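Local coordinates for citryl-CoA lyase (Hydrogenobacter thermophilus, PDB 6HXP), which probably cleaves citryl-CoA to acetyl-CoA and oxaloacetate, as a coenzyme A-binding lyase of the citrate synthase family, at residues A[36-39]-A[40-44]; A[93-96]-A[97-101]. All coordinates share one frame; numbering follows the deposited sequence.

Interaction 1: A[36-39]-A[40-44]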
ATOM      1  N   ALA A  36      -4.652   4.749  26.118  1.00 18.09           N
ATOM      2  CA  ALA A  36      -4.561   5.845  25.134  1.00 18.08           C
ATOM      3  C   ALA A  36      -5.245   5.480  23.813  1.00 19.63           C
ATOM      4  O   ALA A  36      -5.850   6.340  23.152  1.00 19.06           O
ATOM      5  CB  ALA A  36      -3.104   6.231  24.898  1.00 19.04           C
ATOM      6  N   ILE A  37      -5.169   4.198  23.427  1.00 17.91           N
ATOM      7  CA  ILE A  37      -5.879   3.737  22.243  1.00 17.29           C
ATOM      8  C   ILE A  37      -7.387   3.868  22.430  1.00 19.44           C
ATOM      9  O   ILE A  37      -8.097   4.352  21.557  1.00 18.98           O
ATOM     10  CB  ILE A  37      -5.478   2.281  21.957  1.00 18.25           C
ATOM     11  CG1 ILE A  37      -4.025   2.255  21.439  1.00 18.23           C
ATOM     12  CG2 ILE A  37      -6.420   1.637  20.944  1.00 19.11           C
ATOM     13  CD1 ILE A  37      -3.365   0.889  21.506  1.00 19.20           C
ATOM     14  N   TYR A  38      -7.869   3.435  23.586  1.00 17.52           N
ATOM     15  CA  TYR A  38      -9.293   3.565  23.863  1.00 17.88           C
ATOM     16  C   TYR A  38      -9.662   5.064  23.744  1.00 19.57           C
ATOM     17  O   TYR A  38     -10.664   5.407  23.113  1.00 19.35           O
ATOM     18  CB  TYR A  38      -9.639   3.030  25.248  1.00 18.47           C
ATOM     19  CG  TYR A  38     -11.129   3.111  25.529  1.00 19.18           C
ATOM     20  CD1 TYR A  38     -11.725   4.309  25.938  1.00 20.83           C
ATOM     21  CD2 TYR A  38     -11.940   1.992  25.424  1.00 21.02           C
ATOM     22  CE1 TYR A  38     -13.090   4.389  26.182  1.00 22.15           C
ATOM     23  CE2 TYR A  38     -13.320   2.074  25.647  1.00 21.49           C
ATOM     24  CZ  TYR A  38     -13.886   3.274  26.041  1.00 22.72           C
ATOM     25  OH  TYR A  38     -15.259   3.382  26.262  1.00 25.23           O
ATOM     26  N   LEU A  39      -8.903   5.923  24.409  1.00 17.77           N
ATOM     27  CA  LEU A  39      -9.217   7.352  24.370  1.00 17.51           C
ATOM     28  C   LEU A  39      -9.268   7.887  22.944  1.00 19.00           C
ATOM     29  O   LEU A  39     -10.214   8.614  22.592  1.00 19.84           O
ATOM     30  CB  LEU A  39      -8.155   8.111  25.178  1.00 18.42           C
ATOM     31  CG  LEU A  39      -8.195   9.637  25.047  1.00 20.70           C
ATOM     32  CD1 LEU A  39      -9.473  10.202  25.591  1.00 20.82           C
ATOM     33  CD2 LEU A  39      -6.964  10.255  25.698  1.00 20.59           C
ATOM     34  N   ILE A  40      -8.229   7.605  22.123  1.00 18.09           N
ATOM     35  CA  ILE A  40      -8.212   8.230  20.819  1.00 18.31           C
ATOM     36  C   ILE A  40      -9.350   7.738  19.958  1.00 18.93           C
ATOM     37  O   ILE A  40      -9.874   8.493  19.143  1.00 20.48           O
ATOM     38  CB  ILE A  40      -6.855   8.129  20.142  1.00 19.61           C
ATOM     39  CG1 ILE A  40      -6.778   9.228  19.016  1.00 20.21           C
ATOM     40  CG2 ILE A  40      -6.543   6.733  19.627  1.00 19.67           C
ATOM     41  CD1 ILE A  40      -5.361   9.379  18.515  1.00 20.50           C
ATOM     42  N   LEU A  41      -9.719   6.459  20.112  1.00 18.32           N
ATOM     43  CA  LEU A  41     -10.801   5.885  19.300  1.00 18.51           C
ATOM     44  C   LEU A  41     -12.186   6.274  19.783  1.00 21.69           C
ATOM     45  O   LEU A  41     -13.072   6.548  18.970  1.00 22.51           O
ATOM     46  CB  LEU A  41     -10.689   4.380  19.231  1.00 19.20           C
ATOM     47  CG  LEU A  41      -9.416   3.821  18.606  1.00 20.50           C
ATOM     48  CD1 LEU A  41      -9.424   2.308  18.642  1.00 22.07           C
ATOM     49  CD2 LEU A  41      -9.231   4.364  17.187  1.00 21.32           C
ATOM     50  N   LYS A  42     -12.412   6.202  21.106  1.00 20.07           N
ATOM     51  CA  LYS A  42     -13.746   6.486  21.659  1.00 20.07           C
ATOM     52  C   LYS A  42     -14.004   7.973  21.841  1.00 21.98           C
ATOM     53  O   LYS A  42     -15.156   8.416  21.771  1.00 23.39           O
ATOM     54  CB  LYS A  42     -13.871   5.813  23.047  1.00 20.36           C
ATOM     55  CG  LYS A  42     -15.311   5.856  23.651  1.00 23.78           C
ATOM     56  CD  LYS A  42     -16.211   4.735  23.015  1.00 27.06           C
ATOM     57  CE  LYS A  42     -17.637   4.649  23.402  1.00 36.98           C
ATOM     58  NZ  LYS A  42     -17.774   4.275  24.828  1.00 41.62           N
ATOM     59  N   GLY A  43     -12.972   8.710  22.196  1.00 20.15           N
ATOM     60  CA  GLY A  43     -13.061  10.144  22.461  1.00 21.24           C
ATOM     61  C   GLY A  43     -13.098  10.481  23.939  1.00 22.87           C
ATOM     62  O   GLY A  43     -13.106  11.670  24.293  1.00 22.42           O
ATOM     63  N   GLU A  44     -13.128   9.492  24.800  1.00 20.98           N
ATOM     64  CA  GLU A  44     -13.171   9.670  26.255  1.00 20.80           C
ATOM     65  C   GLU A  44     -12.317   8.630  26.930  1.00 21.91           C
ATOM     66  O   GLU A  44     -11.994   7.592  26.337  1.00 20.77           O
ATOM     67  CB  GLU A  44     -14.607   9.557  26.768  1.00 23.94           C
ATOM     68  CG  GLU A  44     -15.590  10.539  26.131  1.00 25.09           C
ATOM     69  CD  GLU A  44     -15.300  12.013  26.390  1.00 25.91           C
ATOM     70  OE1 GLU A  44     -14.579  12.328  27.360  1.00 26.52           O
ATOM     71  OE2 GLU A  44     -15.839  12.859  25.648  1.00 27.10           O
TER

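Interaction 2: A[93-96]-A[97-101]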
ATOM      1  N   LEU A  93      -2.759  -4.192   4.183  1.00 16.74           N
ATOM      2  CA  LEU A  93      -3.633  -4.285   3.022  1.00 16.70           C
ATOM      3  C   LEU A  93      -4.335  -5.598   2.947  1.00 18.14           C
ATOM      4  O   LEU A  93      -5.435  -5.651   2.424  1.00 18.16           O
ATOM      5  CB  LEU A  93      -2.846  -4.100   1.725  1.00 16.82           C
ATOM      6  CG  LEU A  93      -2.275  -2.704   1.493  1.00 16.70           C
ATOM      7  CD1 LEU A  93      -1.460  -2.693   0.175  1.00 17.42           C
ATOM      8  CD2 LEU A  93      -3.373  -1.651   1.473  1.00 17.28           C
ATOM      9  N   ALA A  94      -3.724  -6.679   3.431  1.00 16.98           N
ATOM     10  CA  ALA A  94      -4.341  -7.999   3.310  1.00 17.50           C
ATOM     11  C   ALA A  94      -5.518  -8.207   4.228  1.00 19.62           C
ATOM     12  O   ALA A  94      -6.223  -9.210   4.070  1.00 19.47           O
ATOM     13  CB  ALA A  94      -3.306  -9.093   3.608  1.00 18.39           C
ATOM     14  N   PHE A  95      -5.772  -7.296   5.184  1.00 17.98           N
ATOM     15  CA  PHE A  95      -6.894  -7.451   6.122  1.00 18.15           C
ATOM     16  C   PHE A  95      -8.226  -7.074   5.472  1.00 20.46           C
ATOM     17  O   PHE A  95      -8.871  -6.063   5.869  1.00 20.39           O
ATOM     18  CB  PHE A  95      -6.659  -6.639   7.390  1.00 18.68           C
ATOM     19  CG  PHE A  95      -5.389  -6.916   8.155  1.00 19.80           C
ATOM     20  CD1 PHE A  95      -4.921  -8.205   8.301  1.00 21.58           C
ATOM     21  CD2 PHE A  95      -4.735  -5.892   8.823  1.00 21.98           C
ATOM     22  CE1 PHE A  95      -3.765  -8.454   9.069  1.00 23.40           C
ATOM     23  CE2 PHE A  95      -3.620  -6.138   9.602  1.00 23.93           C
ATOM     24  CZ  PHE A  95      -3.146  -7.402   9.716  1.00 21.78           C
ATOM     25  N   GLY A  96      -8.645  -7.870   4.522  1.00 19.20           N
ATOM     26  CA  GLY A  96      -9.859  -7.644   3.783  1.00 18.72           C
ATOM     27  C   GLY A  96     -11.049  -8.365   4.349  1.00 20.33           C
ATOM     28  O   GLY A  96     -11.077  -8.709   5.538  1.00 21.19           O
ATOM     29  N   SER A  97     -12.036  -8.580   3.489  1.00 20.89           N
ATOM     30  CA  SER A  97     -13.278  -9.222   3.896  1.00 22.96           C
ATOM     31  C   SER A  97     -13.117 -10.600   4.498  1.00 26.65           C
ATOM     32  O   SER A  97     -13.890 -10.972   5.406  1.00 26.98           O
ATOM     33  CB  SER A  97     -14.272  -9.277   2.752  1.00 25.45           C
ATOM     34  OG  SER A  97     -13.761 -10.048   1.665  1.00 26.49           O
ATOM     35  N   ALA A  98     -12.079 -11.336   4.068  1.00 22.86           N
ATOM     36  CA  ALA A  98     -11.824 -12.686   4.557  1.00 23.87           C
ATOM     37  C   ALA A  98     -10.744 -12.745   5.647  1.00 26.16           C
ATOM     38  O   ALA A  98     -10.390 -13.832   6.128  1.00 26.88           O
ATOM     39  CB  ALA A  98     -11.394 -13.557   3.388  1.00 25.70           C
ATOM     40  N   HIS A  99     -10.200 -11.598   6.049  1.00 22.59           N
ATOM     41  CA  HIS A  99      -9.097 -11.506   6.978  1.00 21.47           C
ATOM     42  C   HIS A  99      -9.229 -10.229   7.812  1.00 23.08           C
ATOM     43  O   HIS A  99      -8.297  -9.448   7.967  1.00 22.26           O
ATOM     44  CB  HIS A  99      -7.781 -11.595   6.181  1.00 20.66           C
ATOM     45  CG  HIS A  99      -6.503 -11.722   6.963  1.00 21.62           C
ATOM     46  ND1 HIS A  99      -6.458 -12.362   8.202  1.00 23.94           N
ATOM     47  CD2 HIS A  99      -5.239 -11.433   6.591  1.00 23.38           C
ATOM     48  CE1 HIS A  99      -5.165 -12.400   8.534  1.00 23.82           C
ATOM     49  NE2 HIS A  99      -4.406 -11.828   7.621  1.00 23.54           N
ATOM     50  N   GLY A 100     -10.400 -10.075   8.430  1.00 24.05           N
ATOM     51  CA  GLY A 100     -10.653  -8.930   9.320  1.00 23.11           C
ATOM     52  C   GLY A 100     -12.034  -8.340   9.206  1.00 27.05           C
ATOM     53  O   GLY A 100     -12.578  -7.823  10.195  1.00 24.69           O
ATOM     54  N   GLY A 101     -12.632  -8.452   8.027  1.00 23.50           N
ATOM     55  CA  GLY A 101     -13.990  -7.944   7.820  1.00 25.28           C
ATOM     56  C   GLY A 101     -15.042  -8.569   8.699  1.00 26.49           C
ATOM     57  O   GLY A 101     -16.050  -7.934   9.013  1.00 26.40           O
TER

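Interaction 1: A[36-39]-A[40-44]
Tyr38 and Lys42 pair one turn apart on helix 33-42, a local contact in the helix's last turns, where side chains pack on helices 48-60 and 206-228. Their side chains run alongside each other in the same direction. Lys42 CB lies 3.5 Å from Tyr38 CE1, and the chain then bends at chi2 (80°) and chi4, which brings Lys42 NZ to Tyr38 OH as a hydrogen-bond donor at 3.0 Å. Lys42 NZ also donates to the carbonyl of Met199, and Phe201 meets the Tyr38 ring edge-to-face, so the phenol and its lysine are held together against the chain around Met199 and Phe201. At the ring's edge, in its plane, Glu44 O approaches Tyr38 CD1 to 3.3 Å. The same oxygen takes a CA-H...O contact from Leu39 CA (3.4 Å). On another side of the helix, Ile37 CG2 touches Leu41 CD1 at 3.8 Å; both side chains also reach helix 206-228 and a second subunit. Beyond Gly43 the carboxylate of Glu44 forms a salt bridge with Arg250 of a third subunit. Backbone bonds from Ile40, Leu41 and Lys42 follow the i to i-4 pattern, and Gly43 N closes on Leu39 O at 2.8 Å, with Gly43 at positive phi (101°): a helix C-terminus terminated by glycine.

Interaction 2: A[93-96]-A[97-101]
Phe95 turns the edge of its ring onto the face of His99 in a T-shaped pair that brackets a type I beta turn, Gly96 to His99, in the loop between helices 84-93 and 101-116. The ring centroids are 5.1 Å apart and the planes meet at 73°. Phe95 CD1 stands above the imidazole, offset toward its rim and 3.7 Å from His99 CD2, while His99 NE2 lies in the plane of the phenyl ring at its edge. A first torsion of -171° carries the imidazole away from its own backbone N and over toward Ala94 and Phe95, where Ala94 O meets its edge, 3.5 Å from His99 CD2. His99 NE2 is hydrogen-bonded to Ser70 OG, which would limit rotation of the ring, and Phe232 of a fourth subunit makes a second edge-to-face pair with it. Phe95, centre of an inverse gamma turn, packs against helix 206-228. His99 O is buried without a hydrogen-bonding partner, although Phe95 CA approaches it to 3.1 Å. Bound coenzyme A touches Ser97 on the turn. Gly96 O ties the loop together by accepting two backbone donors from opposite faces of its carbonyl plane: His99 N at 3.1 Å, well above that plane, and Gly101 N at 2.9 Å.

Interaction 1 closes before interaction 2 opens along the chain, with helices 48-60 and 69-79 between them and interaction 2 opening at the end of helix 84-93. Their centres are 23 Å apart and their nearest atoms about 14 Å, so they do not touch. Helix 206-228 is common ground: side chains from both contacts pack on it. Interaction 1 lies farther out, its centre about 18 Å from that of the chain and away from the coenzyme A site; interaction 2 is more central, about 8 Å from the chain centre and beside the bound coenzyme. Both also meet the second subunit, while other neighbouring copies reach each of them, so both belong to the subunit interfaces of the four-chain assembly.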